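Local coordinates for protelomerase (PDB 4F43), which generates and protects the hairpin DNA ends of the linear chromosome of Agrobacterium tumefaciens, and is bound here to hairpin DNA, at residues Thr66-Ile69 with Ser70-Lys74; Gly6-Thr9 with Ser10-Glu13; Leu31-Ala34 with Asp35-Ala39; Asp139-Met142 with Ile143-Leu147. The protein carries 1 engineered substitution. All coordinates share one frame; numbering follows the deposited sequence.

Overall arrangement
Read from the N terminus, the contacts come in the order 2, 3, 1, 4. Each lies within one continuous stretch, so none closes a long loop, and none nests in or crosses another. Contact 2 starts helix 9-18, contact 3 spans the middle of helix 28-40, and contact 1 lies near the start of helix 65-82. These three share one side of the molecule: Ile11 packs on Ile33, which also meets Lys74, so contact 3 joins the helix start to the DNA-reading helix. Contact 4, on helix 140-151 of the telomere resolvase catalytic domain, lies on the opposite side of the chain's centre from contact 1, with about 32 Å between their centres.

Contact 1. Residues Thr66-Ile69 with Ser70-Lys74; sequences TTII and SYITK. With nucleotides of chain B.
Thr66 O is gripped twice by one residue: Ser70 N reaches it at 2.9 Å, and Ser70 OG donates to it from the opposite face of the carbonyl plane, also at 2.9 Å. Because OG lies beside its own backbone N (chi1 -57°), the hydroxyl can turn back on this carbonyl one helical turn earlier. The same OG accepts a hydrogen bond from N6 of DA11 of chain B at 3.3 Å, with an N-H...O angle of 159°, so the carbonyl fixes a hydroxyl that meets the adenine edge.

Threonines hold the backbones of the DNA. Thr66 OG1 donates to OP2 of DA11 of chain B at 2.9 Å and Thr67 OG1 to OP2 of DA10 of chain B at 3.1 Å. Further along the helix, Thr73 OG1 donates to OP2 of DT20 of chain B at 2.6 Å, while Ile69 CG2 lies 3.5 Å from C7, the methyl of that thymine. The other branch of Thr67 turns to the protein: CG2 sits over one face of Tyr71, 3.8 Å from the ring centroid, a CH-pi contact. Ile69 and Ile72 pack on Met99 and Tyr100 of helix 97-115. Meeting adenine N6 and a thymine methyl between phosphates is typical of a recognition helix in the DNA major groove.

Contact 2. Residues Gly6-Thr9 with Ser10-Glu13; sequences GVAT and SIVE
Val7 and Val12 touch through their CG2 methyls, 4.1 Å apart, with the two side chains crossing at about a right angle. With Val7 CG2 anti to its backbone N, that methyl is the one directed at Val12. Val12 CG2 also lies 3.4 Å from Ala8 O, so the valine packs on both the methyl and the backbone leading into the helix. Next to this pair, Ala8 CB rests 3.9 Å from Ile11 CG1. On the more exposed side the extended side chain of Glu13 runs past Thr9: its OE2 comes within 3.5 Å of Thr9 CG2, and its CG lies 3.2 Å from Thr9 O.

Behind these side chains is the opening of the backbone hydrogen bonding. Glu13 N donates to Thr9 O at 2.9 Å, whereas the bond from Val12 N to Ala8 O is weak at 3.3 Å, although nearly straight (174°). Ala8, at the N-cap, has only a methyl and can offer no side-chain acceptor to the first turn. Further out, Ser10 OG is hydrogen-bonded to Glu81 and Gly6 N to Asn41, and Ile11 packs on Ile33, all of which position the stretch against its neighbours. With Val7 just before the N-cap and Val12 four residues after it, the pair has the positions of a hydrophobic staple, a motif of helix N termini.

Contact 3. Residues Leu31-Ala34 with Asp35-Ala39; sequences LRIA and DFIAA
Asp35 N donates to Leu31 O at 2.9 Å, one of the i to i+4 backbone hydrogen bonds here. Ile37 N meets Ile33 O almost straight, with an N-H...O angle of 175°. Phe36 N also reaches Arg32 O at 2.9 Å, but there the angle falls to 135°, so this bond is noticeably bent. Ala38 N donates to Ala34 O, and Ala39 N to Asp35 O continues the pattern.

Polar side chains contribute proximity more than bonding. The carboxylate of Asp35 turns back alongside its own backbone N, which brings OD2 to 3.1 Å from Leu31 O. Both atoms are acceptors and no hydrogen bond joins them; a charged carboxylate would probably find this neighbour unfavourable. Arg32 NH1 stays 6.2 Å from Asp35 OD2, too far for a salt bridge, and Arg32 instead pairs through NE with Glu56 of helix 46-59.

These turns belong to helix 28-40, a regular alpha-helix that packs against helices 9-18, 46-59 and 65-82 in the helical N-terminal part of the chain.

Apolar contacts are looser between the side chains themselves than against the backbone. Ile33 CG2 lies 4.4 Å from Ile37 CG1, while that CG1 is 3.3 Å from Ile33 O. Phe36 CB lies 3.2 Å from Arg32 O. With CG opposite the backbone N (chi1 -166°), the Phe36 ring leaves the turn and meets Tyr75 of helix 65-82 edge-to-face, and it also touches Leu52. Leu31 and Ala34 both pack on Ile15 of helix 9-18.

Contact 4. Residues Asp139-Met142 with Ile143-Leu147; sequences DPLM and IGIGL
Asp139 and Ile143 meet through a flat carbonyl group: Ile143 N lies in the plane of the Asp139 carbonyl, 3.1 Å from its O. Leu141 O likewise receives Ile145 N in plane, at 2.9 Å. The next pair departs from this geometry, since Gly144 N stands 32° out of the Pro140 carbonyl plane. Gly146 N approaches Met142 O nearly along the C=O axis, with a C=O...N angle of 163°. Together the four bonds carry the backbone from the N-cap at Asp139 into a regular alpha-helix.

Carbon atoms crowd the same carbonyls. Ile143 CG1 lies 3.4 Å from Asp139 O, and Ile145 CG1 is 3.2 Å from Leu141 O. At the side chains, Ile145 CD1 meets two partners. It sits 3.8 Å from Met142 SD, and the two side chains run side by side in the same direction; the bend of Met142 at chi2 (-59°) accompanies this approach of the sulfur to the methyl. It also comes within 4.3 Å of Leu141 CG, so Leu141, Met142 and Ile145 form one apolar patch.

That patch faces helix 230-248, where all three side chains touch Thr244 and Leu141 adds Leu241. Ile143 packs instead on Ala212 and Leu216 of helix 206-217, so the first turns of helix 140-151 are held between these two helices of the catalytic domain.

Contact 1. Residues Thr66-Ile69 with Ser70-Lys74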
loop_
_atom_site.group_PDB
_atom_site.type_symbol
_atom_site.label_atom_id
_atom_site.label_comp_id
_atom_site.label_asym_id
_atom_site.label_seq_id
_atom_site.Cartn_x
_atom_site.Cartn_y
_atom_site.Cartn_z
ATOM N N THR A 66 -5.819 15.482 5.251
ATOM C CA THR A 66 -5.120 14.393 4.581
ATOM C C THR A 66 -4.869 14.745 3.119
ATOM O O THR A 66 -3.773 14.529 2.593
ATOM C CB THR A 66 -5.923 13.085 4.656
ATOM O OG1 THR A 66 -7.208 13.279 4.054
ATOM C CG2 THR A 66 -6.111 12.659 6.103
ATOM N N THR A 67 -5.894 15.299 2.474
ATOM C CA THR A 67 -5.801 15.734 1.086
ATOM C C THR A 67 -4.727 16.803 0.925
ATOM O O THR A 67 -3.914 16.749 0.002
ATOM C CB THR A 67 -7.144 16.304 0.590
ATOM O OG1 THR A 67 -8.175 15.321 0.751
ATOM C CG2 THR A 67 -7.053 16.704 -0.874
ATOM N N ILE A 68 -4.738 17.775 1.832
ATOM C CA ILE A 68 -3.758 18.857 1.831
ATOM C C ILE A 68 -2.338 18.316 1.966
ATOM O O ILE A 68 -1.434 18.728 1.240
ATOM C CB ILE A 68 -4.034 19.862 2.966
ATOM C CG1 ILE A 68 -5.329 20.632 2.697
ATOM C CG2 ILE A 68 -2.873 20.831 3.128
ATOM C CD1 ILE A 68 -5.674 21.644 3.765
ATOM N N ILE A 69 -2.152 17.386 2.899
ATOM C CA ILE A 69 -0.848 16.770 3.126
ATOM C C ILE A 69 -0.362 16.009 1.888
ATOM O O ILE A 69 0.794 16.153 1.465
ATOM C CB ILE A 69 -0.879 15.835 4.355
ATOM C CG1 ILE A 69 -1.128 16.641 5.632
ATOM C CG2 ILE A 69 0.420 15.069 4.474
ATOM C CD1 ILE A 69 -1.327 15.791 6.872
ATOM N N SER A 70 -1.251 15.212 1.303
ATOM C CA SER A 70 -0.932 14.461 0.091
ATOM C C SER A 70 -0.533 15.395 -1.053
ATOM O O SER A 70 0.454 15.155 -1.759
ATOM C CB SER A 70 -2.124 13.599 -0.325
ATOM O OG SER A 70 -2.512 12.726 0.723
ATOM N N TYR A 71 -1.303 16.464 -1.226
ATOM C CA TYR A 71 -1.019 17.458 -2.255
ATOM C C TYR A 71 0.323 18.133 -2.020
ATOM O O TYR A 71 1.054 18.419 -2.966
ATOM C CB TYR A 71 -2.129 18.508 -2.324
ATOM C CG TYR A 71 -3.387 18.021 -3.000
ATOM C CD1 TYR A 71 -3.482 16.721 -3.485
ATOM C CD2 TYR A 71 -4.476 18.863 -3.168
ATOM C CE1 TYR A 71 -4.629 16.275 -4.106
ATOM C CE2 TYR A 71 -5.626 18.425 -3.790
ATOM C CZ TYR A 71 -5.697 17.129 -4.256
ATOM O OH TYR A 71 -6.840 16.686 -4.876
ATOM N N ILE A 72 0.640 18.387 -0.754
ATOM C CA ILE A 72 1.934 18.952 -0.395
ATOM C C ILE A 72 3.045 17.988 -0.797
ATOM O O ILE A 72 4.085 18.404 -1.312
ATOM C CB ILE A 72 2.017 19.288 1.107
ATOM C CG1 ILE A 72 1.174 20.525 1.418
ATOM C CG2 ILE A 72 3.459 19.527 1.529
ATOM C CD1 ILE A 72 1.198 20.932 2.873
ATOM N N THR A 73 2.810 16.695 -0.583
ATOM C CA THR A 73 3.743 15.673 -1.050
ATOM C C THR A 73 3.924 15.765 -2.565
ATOM O O THR A 73 5.048 15.687 -3.070
ATOM C CB THR A 73 3.282 14.256 -0.661
ATOM O OG1 THR A 73 3.276 14.127 0.766
ATOM C CG2 THR A 73 4.208 13.204 -1.254
ATOM N N LYS A 74 2.816 15.952 -3.283
ATOM C CA LYS A 74 2.864 16.118 -4.736
ATOM C C LYS A 74 3.741 17.301 -5.152
ATOM O O LYS A 74 4.646 17.155 -5.980
ATOM C CB LYS A 74 1.457 16.291 -5.314
ATOM C CG LYS A 74 0.546 15.090 -5.132
ATOM C CD LYS A 74 -0.800 15.329 -5.797
ATOM C CE LYS A 74 -1.748 14.163 -5.577
ATOM N NZ LYS A 74 -1.244 12.904 -6.191
ATOM P P DT B 20 6.943 14.760 1.760
ATOM O OP1 DT B 20 7.893 15.330 0.779
ATOM O OP2 DT B 20 5.517 15.156 1.725
ATOM O "O5'" DT B 20 7.030 13.166 1.651
ATOM C "C5'" DT B 20 8.298 12.519 1.630
ATOM C "C4'" DT B 20 8.145 11.036 1.344
ATOM O "O4'" DT B 20 7.375 10.417 2.405
ATOM C "C3'" DT B 20 7.425 10.697 0.041
ATOM O "O3'" DT B 20 8.036 9.574 -0.584
ATOM C "C2'" DT B 20 6.005 10.376 0.501
ATOM C "C1'" DT B 20 6.259 9.745 1.862
ATOM N N1 DT B 20 5.116 9.920 2.787
ATOM C C2 DT B 20 4.562 8.815 3.390
ATOM O O2 DT B 20 4.966 7.681 3.207
ATOM N N3 DT B 20 3.511 9.092 4.224
ATOM C C4 DT B 20 2.967 10.330 4.510
ATOM O O4 DT B 20 2.016 10.464 5.278
ATOM C C5 DT B 20 3.598 11.439 3.840
ATOM C C7 DT B 20 3.111 12.837 4.060
ATOM C C6 DT B 20 4.627 11.187 3.022
ATOM P P DA B 10 -11.678 16.422 0.321
ATOM O OP1 DA B 10 -12.889 16.857 1.052
ATOM O OP2 DA B 10 -10.473 17.281 0.308
ATOM O "O5'" DA B 10 -11.241 14.985 0.868
ATOM C "C5'" DA B 10 -12.154 13.903 0.779
ATOM C "C4'" DA B 10 -11.476 12.595 1.142
ATOM O "O4'" DA B 10 -10.515 12.236 0.125
ATOM C "C3'" DA B 10 -10.682 12.622 2.444
ATOM O "O3'" DA B 10 -11.433 11.983 3.467
ATOM C "C2'" DA B 10 -9.393 11.860 2.135
ATOM C "C1'" DA B 10 -9.627 11.324 0.728
ATOM N N9 DA B 10 -8.418 11.223 -0.085
ATOM C C8 DA B 10 -7.737 12.232 -0.709
ATOM N N7 DA B 10 -6.680 11.823 -1.373
ATOM C C5 DA B 10 -6.666 10.451 -1.171
ATOM C C6 DA B 10 -5.803 9.424 -1.605
ATOM N N6 DA B 10 -4.725 9.615 -2.375
ATOM N N1 DA B 10 -6.090 8.166 -1.214
ATOM C C2 DA B 10 -7.162 7.947 -0.445
ATOM N N3 DA B 10 -8.041 8.827 0.024
ATOM C C4 DA B 10 -7.733 10.068 -0.379
ATOM P P DA B 11 -10.955 12.072 4.998
ATOM O OP1 DA B 11 -12.163 12.105 5.853
ATOM O OP2 DA B 11 -9.953 13.155 5.100
ATOM O "O5'" DA B 11 -10.193 10.686 5.230
ATOM C "C5'" DA B 11 -10.863 9.475 4.918
ATOM C "C4'" DA B 11 -9.878 8.330 4.784
ATOM O "O4'" DA B 11 -8.925 8.630 3.734
ATOM C "C3'" DA B 11 -9.058 8.033 6.036
ATOM O "O3'" DA B 11 -9.363 6.720 6.490
ATOM C "C2'" DA B 11 -7.602 8.149 5.581
ATOM C "C1'" DA B 11 -7.710 8.005 4.070
ATOM N N9 DA B 11 -6.621 8.641 3.333
ATOM C C8 DA B 11 -6.379 9.980 3.194
ATOM N N7 DA B 11 -5.321 10.256 2.469
ATOM C C5 DA B 11 -4.833 9.012 2.105
ATOM C C6 DA B 11 -3.725 8.606 1.331
ATOM N N6 DA B 11 -2.861 9.448 0.752
ATOM N N1 DA B 11 -3.533 7.281 1.169
ATOM C C2 DA B 11 -4.386 6.424 1.739
ATOM N N3 DA B 11 -5.457 6.682 2.484
ATOM C C4 DA B 11 -5.624 8.007 2.630
#

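Contact 2. Residues Gly6-Thr9 with Ser10-Glu13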
loop_
_atom_site.group_PDB
_atom_site.type_symbol
_atom_site.label_atom_id
_atom_site.label_comp_id
_atom_site.label_asym_id
_atom_site.label_seq_id
_atom_site.Cartn_x
_atom_site.Cartn_y
_atom_site.Cartn_z
ATOM N N GLY A 6 13.864 24.558 -14.165
ATOM C CA GLY A 6 13.538 23.145 -14.115
ATOM C C GLY A 6 12.157 22.824 -14.650
ATOM O O GLY A 6 11.309 23.706 -14.786
ATOM N N VAL A 7 11.932 21.549 -14.949
ATOM C CA VAL A 7 10.646 21.097 -15.469
ATOM C C VAL A 7 10.263 19.723 -14.913
ATOM O O VAL A 7 11.027 18.763 -15.017
ATOM C CB VAL A 7 10.644 21.067 -17.014
ATOM C CG1 VAL A 7 11.934 20.453 -17.544
ATOM C CG2 VAL A 7 9.422 20.324 -17.538
ATOM N N ALA A 8 9.082 19.643 -14.310
ATOM C CA ALA A 8 8.566 18.378 -13.803
ATOM C C ALA A 8 7.899 17.612 -14.937
ATOM O O ALA A 8 6.704 17.767 -15.184
ATOM C CB ALA A 8 7.586 18.619 -12.668
ATOM N N THR A 9 8.684 16.782 -15.618
ATOM C CA THR A 9 8.240 16.098 -16.830
ATOM C C THR A 9 7.047 15.175 -16.592
ATOM O O THR A 9 6.251 14.939 -17.500
ATOM C CB THR A 9 9.384 15.280 -17.460
ATOM O OG1 THR A 9 10.637 15.928 -17.209
ATOM C CG2 THR A 9 9.179 15.141 -18.963
ATOM N N SER A 10 6.932 14.655 -15.374
ATOM C CA SER A 10 5.839 13.755 -15.019
ATOM C C SER A 10 4.483 14.433 -15.201
ATOM O O SER A 10 3.620 13.944 -15.937
ATOM C CB SER A 10 5.993 13.284 -13.572
ATOM O OG SER A 10 7.252 12.667 -13.367
ATOM N N ILE A 11 4.313 15.566 -14.530
ATOM C CA ILE A 11 3.075 16.335 -14.592
ATOM C C ILE A 11 2.761 16.747 -16.025
ATOM O O ILE A 11 1.633 16.591 -16.496
ATOM C CB ILE A 11 3.166 17.607 -13.731
ATOM C CG1 ILE A 11 3.880 17.316 -12.408
ATOM C CG2 ILE A 11 1.781 18.190 -13.497
ATOM C CD1 ILE A 11 3.138 16.352 -11.510
ATOM N N VAL A 12 3.775 17.268 -16.710
ATOM C CA VAL A 12 3.638 17.728 -18.088
ATOM C C VAL A 12 3.151 16.619 -19.015
ATOM O O VAL A 12 2.219 16.821 -19.792
ATOM C CB VAL A 12 4.966 18.301 -18.622
ATOM C CG1 VAL A 12 4.846 18.646 -20.099
ATOM C CG2 VAL A 12 5.379 19.523 -17.816
ATOM N N GLU A 13 3.778 15.451 -18.928
ATOM C CA GLU A 13 3.370 14.307 -19.735
ATOM C C GLU A 13 1.961 13.853 -19.367
ATOM O O GLU A 13 1.170 13.479 -20.238
ATOM C CB GLU A 13 4.364 13.154 -19.582
ATOM C CG GLU A 13 5.712 13.413 -20.236
ATOM C CD GLU A 13 6.712 12.305 -19.974
ATOM O OE1 GLU A 13 6.381 11.369 -19.217
ATOM O OE2 GLU A 13 7.831 12.371 -20.525
#

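Contact 3. Residues Leu31-Ala34 with Asp35-Ala39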
loop_
_atom_site.group_PDB
_atom_site.type_symbol
_atom_site.label_atom_id
_atom_site.label_comp_id
_atom_site.label_asym_id
_atom_site.label_seq_id
_atom_site.Cartn_x
_atom_site.Cartn_y
_atom_site.Cartn_z
ATOM N N LEU A 31 -2.398 21.112 -13.136
ATOM C CA LEU A 31 -2.203 22.406 -13.779
ATOM C C LEU A 31 -1.615 23.428 -12.814
ATOM O O LEU A 31 -0.718 24.188 -13.180
ATOM C CB LEU A 31 -3.520 22.927 -14.359
ATOM C CG LEU A 31 -4.034 22.227 -15.618
ATOM C CD1 LEU A 31 -5.355 22.832 -16.066
ATOM C CD2 LEU A 31 -3.002 22.298 -16.731
ATOM N N ARG A 32 -2.121 23.448 -11.584
ATOM C CA ARG A 32 -1.614 24.372 -10.575
ATOM C C ARG A 32 -0.162 24.065 -10.222
ATOM O O ARG A 32 0.635 24.976 -9.998
ATOM C CB ARG A 32 -2.484 24.348 -9.317
ATOM C CG ARG A 32 -3.902 24.845 -9.537
ATOM C CD ARG A 32 -4.481 25.443 -8.267
ATOM N NE ARG A 32 -3.723 26.613 -7.833
ATOM C CZ ARG A 32 -3.973 27.855 -8.234
ATOM N NH1 ARG A 32 -4.964 28.094 -9.081
ATOM N NH2 ARG A 32 -3.231 28.859 -7.787
ATOM N N ILE A 33 0.173 22.780 -10.180
ATOM C CA ILE A 33 1.546 22.353 -9.927
ATOM C C ILE A 33 2.456 22.755 -11.085
ATOM O O ILE A 33 3.577 23.228 -10.879
ATOM C CB ILE A 33 1.630 20.827 -9.710
ATOM C CG1 ILE A 33 0.828 20.422 -8.474
ATOM C CG2 ILE A 33 3.075 20.380 -9.565
ATOM C CD1 ILE A 33 0.821 18.934 -8.207
ATOM N N ALA A 34 1.963 22.567 -12.306
ATOM C CA ALA A 34 2.717 22.933 -13.500
ATOM C C ALA A 34 3.005 24.432 -13.537
ATOM O O ALA A 34 4.128 24.850 -13.816
ATOM C CB ALA A 34 1.968 22.505 -14.752
ATOM N N ASP A 35 1.983 25.232 -13.250
ATOM C CA ASP A 35 2.128 26.683 -13.217
ATOM C C ASP A 35 3.018 27.111 -12.057
ATOM O O ASP A 35 3.686 28.143 -12.120
ATOM C CB ASP A 35 0.760 27.357 -13.099
ATOM C CG ASP A 35 -0.165 27.006 -14.247
ATOM O OD1 ASP A 35 0.342 26.624 -15.322
ATOM O OD2 ASP A 35 -1.398 27.112 -14.073
ATOM N N PHE A 36 3.015 26.310 -10.997
ATOM C CA PHE A 36 3.863 26.556 -9.838
ATOM C C PHE A 36 5.333 26.417 -10.227
ATOM O O PHE A 36 6.132 27.343 -10.051
ATOM C CB PHE A 36 3.518 25.567 -8.727
ATOM C CG PHE A 36 4.080 25.934 -7.391
ATOM C CD1 PHE A 36 3.493 26.928 -6.630
ATOM C CD2 PHE A 36 5.188 25.279 -6.887
ATOM C CE1 PHE A 36 4.005 27.267 -5.396
ATOM C CE2 PHE A 36 5.704 25.613 -5.653
ATOM C CZ PHE A 36 5.110 26.608 -4.908
ATOM N N ILE A 37 5.674 25.249 -10.764
ATOM C CA ILE A 37 7.031 24.980 -11.230
ATOM C C ILE A 37 7.445 25.987 -12.304
ATOM O O ILE A 37 8.604 26.396 -12.371
ATOM C CB ILE A 37 7.163 23.542 -11.777
ATOM C CG1 ILE A 37 6.750 22.524 -10.712
ATOM C CG2 ILE A 37 8.584 23.269 -12.248
ATOM C CD1 ILE A 37 7.570 22.597 -9.443
ATOM N N ALA A 38 6.484 26.394 -13.128
ATOM C CA ALA A 38 6.728 27.386 -14.169
ATOM C C ALA A 38 7.118 28.735 -13.573
ATOM O O ALA A 38 8.088 29.357 -14.007
ATOM C CB ALA A 38 5.502 27.533 -15.057
ATOM N N ALA A 39 6.356 29.178 -12.577
ATOM C CA ALA A 39 6.612 30.456 -11.924
ATOM C C ALA A 39 7.905 30.418 -11.116
ATOM O O ALA A 39 8.553 31.447 -10.925
ATOM C CB ALA A 39 5.440 30.840 -11.033
#

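Contact 4. Residues Asp139-Met142 with Ile143-Leu147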
loop_
_atom_site.group_PDB
_atom_site.type_symbol
_atom_site.label_atom_id
_atom_site.label_comp_id
_atom_site.label_asym_id
_atom_site.label_seq_id
_atom_site.Cartn_x
_atom_site.Cartn_y
_atom_site.Cartn_z
ATOM N N ASP A 139 -8.549 -16.096 -14.900
ATOM C CA ASP A 139 -8.572 -14.641 -14.953
ATOM C C ASP A 139 -7.504 -14.087 -14.014
ATOM O O ASP A 139 -7.602 -14.253 -12.798
ATOM C CB ASP A 139 -9.958 -14.120 -14.561
ATOM C CG ASP A 139 -10.047 -12.605 -14.595
ATOM O OD1 ASP A 139 -9.316 -11.979 -15.390
ATOM O OD2 ASP A 139 -10.855 -12.040 -13.827
ATOM N N PRO A 140 -6.476 -13.432 -14.582
ATOM C CA PRO A 140 -5.309 -12.929 -13.842
ATOM C C PRO A 140 -5.682 -12.057 -12.643
ATOM O O PRO A 140 -4.968 -12.061 -11.640
ATOM C CB PRO A 140 -4.567 -12.099 -14.891
ATOM C CG PRO A 140 -4.938 -12.725 -16.185
ATOM C CD PRO A 140 -6.371 -13.144 -16.024
ATOM N N LEU A 141 -6.785 -11.323 -12.753
ATOM C CA LEU A 141 -7.279 -10.508 -11.651
ATOM C C LEU A 141 -7.645 -11.388 -10.460
ATOM O O LEU A 141 -7.234 -11.125 -9.327
ATOM C CB LEU A 141 -8.498 -9.698 -12.093
ATOM C CG LEU A 141 -9.090 -8.732 -11.064
ATOM C CD1 LEU A 141 -8.141 -7.570 -10.816
ATOM C CD2 LEU A 141 -10.453 -8.231 -11.514
ATOM N N MET A 142 -8.417 -12.437 -10.732
ATOM C CA MET A 142 -8.841 -13.380 -9.702
ATOM C C MET A 142 -7.643 -14.057 -9.048
ATOM O O MET A 142 -7.576 -14.164 -7.821
ATOM C CB MET A 142 -9.778 -14.436 -10.293
ATOM C CG MET A 142 -11.081 -13.881 -10.845
ATOM S SD MET A 142 -12.053 -13.012 -9.601
ATOM C CE MET A 142 -13.573 -12.724 -10.499
ATOM N N ILE A 143 -6.703 -14.513 -9.872
ATOM C CA ILE A 143 -5.468 -15.112 -9.383
ATOM C C ILE A 143 -4.736 -14.130 -8.477
ATOM O O ILE A 143 -4.164 -14.518 -7.457
ATOM C CB ILE A 143 -4.536 -15.516 -10.543
ATOM C CG1 ILE A 143 -5.266 -16.428 -11.528
ATOM C CG2 ILE A 143 -3.283 -16.197 -10.012
ATOM C CD1 ILE A 143 -4.398 -16.901 -12.672
ATOM N N GLY A 144 -4.769 -12.856 -8.852
ATOM C CA GLY A 144 -4.178 -11.804 -8.047
ATOM C C GLY A 144 -4.835 -11.687 -6.685
ATOM O O GLY A 144 -4.150 -11.632 -5.665
ATOM N N ILE A 145 -6.165 -11.653 -6.673
ATOM C CA ILE A 145 -6.929 -11.585 -5.430
ATOM C C ILE A 145 -6.604 -12.758 -4.511
ATOM O O ILE A 145 -6.297 -12.573 -3.329
ATOM C CB ILE A 145 -8.442 -11.594 -5.706
ATOM C CG1 ILE A 145 -8.819 -10.463 -6.659
ATOM C CG2 ILE A 145 -9.222 -11.487 -4.402
ATOM C CD1 ILE A 145 -10.162 -10.655 -7.314
ATOM N N GLY A 146 -6.678 -13.964 -5.066
ATOM C CA GLY A 146 -6.371 -15.169 -4.319
ATOM C C GLY A 146 -4.954 -15.157 -3.784
ATOM O O GLY A 146 -4.687 -15.655 -2.690
ATOM N N LEU A 147 -4.043 -14.579 -4.560
ATOM C CA LEU A 147 -2.650 -14.462 -4.152
ATOM C C LEU A 147 -2.522 -13.502 -2.974
ATOM O O LEU A 147 -1.745 -13.743 -2.055
ATOM C CB LEU A 147 -1.786 -13.993 -5.324
ATOM C CG LEU A 147 -0.506 -14.786 -5.585
ATOM C CD1 LEU A 147 -0.763 -16.273 -5.431
ATOM C CD2 LEU A 147 0.019 -14.483 -6.978
#